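Local coordinates for protein Cbs-cp12 (Microcystis aeruginosa PCC 7806, PDB 5NMU) that probably takes part in redox regulation of photosynthesis, joining a pair of CBS domains to a CP12 domain in a hexameric fusion protein, at residues V108-K112 with T113-I117. Numbering follows the deposited sequence.
Sequences VIQGK and TLLGI
Ile-109 sets CG1 beside its own backbone N (chi1 -54°), and a second bend carries CD1 over to Leu-114. Leu-114 holds CG anti to its N (chi1 174°), which brings its CD1 to meet Ile-109 CD1 at 3.4 Å, a tight methyl contact. The two residues form a non-hydrogen-bonded antiparallel pair. The hairpin belongs to the second CBS domain. Leu-114 also packs on Ile-40 of strand 38-41, in the first CBS domain. With an alanine in place of Ile-109, CG1, CG2 and CD1 are gone, and Leu-114 CD1 is likely to lose its methyl partner, opening a gap on that face. Gln-110 and Thr-113 close the hairpin with a type II' turn. Gln-110 N donates to Thr-113 O at 2.9 Å, and Thr-113 N returns a bond to Gln-110 O. Gly-111 takes the positive phi of the turn. A water links Gln-110 O to Thr-113 OG1, and another joins that hydroxyl to Lys-112 NZ. Leu-115 CD1 reaches beside the Gln-110 side chain, 3.5 Å from OE1. Farther along is a classic beta bulge, with Leu-115 and Gly-116 both facing Val-108. Val-108 N donates to Gly-116 O. Val-108 O accepts a straight bond from Leu-115 N (2.8 Å, 165° at the hydrogen) and a weak one from Gly-116 N, so one extra residue fits into strand 113-117 while the backbone ladder continues to Gly-116 O.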
# COMPACT_ATOMS: atom_id res chain seq x y z
N VAL A 108 -18.44 -17.86 -2.80
CA VAL A 108 -18.75 -18.43 -4.09
C VAL A 108 -20.22 -18.20 -4.43
O VAL A 108 -21.10 -18.72 -3.77
CB VAL A 108 -18.42 -19.92 -4.19
CG1 VAL A 108 -18.80 -20.46 -5.60
CG2 VAL A 108 -16.94 -20.14 -3.94
N ILE A 109 -20.43 -17.42 -5.49
CA ILE A 109 -21.72 -16.95 -5.93
C ILE A 109 -22.01 -17.29 -7.42
O ILE A 109 -21.20 -17.01 -8.33
CB ILE A 109 -21.79 -15.41 -5.81
CG1 ILE A 109 -21.44 -14.93 -4.40
CG2 ILE A 109 -23.18 -14.93 -6.15
CD1 ILE A 109 -22.27 -15.56 -3.33
N GLN A 110 -23.20 -17.84 -7.65
CA GLN A 110 -23.72 -18.12 -9.02
C GLN A 110 -24.95 -17.24 -9.16
O GLN A 110 -25.97 -17.45 -8.50
CB GLN A 110 -24.06 -19.61 -9.17
CG GLN A 110 -24.60 -20.08 -10.52
CD GLN A 110 -24.81 -21.63 -10.59
OE1 GLN A 110 -24.07 -22.39 -9.97
NE2 GLN A 110 -25.81 -22.08 -11.35
N GLY A 111 -24.85 -16.20 -9.99
CA GLY A 111 -25.89 -15.17 -10.12
C GLY A 111 -26.06 -14.42 -8.80
O GLY A 111 -25.13 -13.80 -8.36
N LYS A 112 -27.24 -14.49 -8.20
CA LYS A 112 -27.52 -13.98 -6.85
C LYS A 112 -27.46 -15.07 -5.75
O LYS A 112 -27.78 -14.77 -4.60
CB LYS A 112 -28.91 -13.32 -6.83
CG LYS A 112 -30.11 -14.28 -6.82
CD LYS A 112 -31.41 -13.46 -6.74
CE LYS A 112 -32.70 -14.25 -6.51
NZ LYS A 112 -32.69 -15.14 -5.32
N THR A 113 -27.10 -16.32 -6.12
CA THR A 113 -27.20 -17.47 -5.23
C THR A 113 -25.85 -17.85 -4.61
O THR A 113 -24.89 -18.17 -5.31
CB THR A 113 -27.81 -18.75 -5.91
OG1 THR A 113 -29.13 -18.47 -6.43
CG2 THR A 113 -27.97 -19.89 -4.89
N LEU A 114 -25.83 -17.89 -3.28
CA LEU A 114 -24.64 -18.20 -2.50
C LEU A 114 -24.47 -19.70 -2.54
O LEU A 114 -25.43 -20.40 -2.36
CB LEU A 114 -24.83 -17.71 -1.05
CG LEU A 114 -23.72 -18.06 -0.02
CD1 LEU A 114 -22.42 -17.41 -0.44
CD2 LEU A 114 -24.09 -17.62 1.38
N LEU A 115 -23.28 -20.17 -2.87
CA LEU A 115 -23.01 -21.64 -2.94
C LEU A 115 -22.01 -22.14 -1.89
O LEU A 115 -21.99 -23.31 -1.58
CB LEU A 115 -22.46 -22.01 -4.32
CG LEU A 115 -23.36 -21.85 -5.53
CD1 LEU A 115 -22.58 -22.18 -6.79
CD2 LEU A 115 -24.58 -22.76 -5.40
N GLY A 116 -21.15 -21.26 -1.41
CA GLY A 116 -20.03 -21.68 -0.61
C GLY A 116 -19.13 -20.49 -0.33
O GLY A 116 -19.48 -19.33 -0.64
N ILE A 117 -17.98 -20.79 0.27
CA ILE A 117 -16.98 -19.80 0.59
C ILE A 117 -15.63 -20.44 0.22
O ILE A 117 -15.40 -21.62 0.46
CB ILE A 117 -17.10 -19.36 2.06
CG1 ILE A 117 -16.19 -18.18 2.38
CG2 ILE A 117 -16.82 -20.52 3.03
CD1 ILE A 117 -16.52 -17.55 3.76
O HOH W 1 -28.57 -17.97 -9.08
O HOH W 2 -30.90 -17.03 -4.81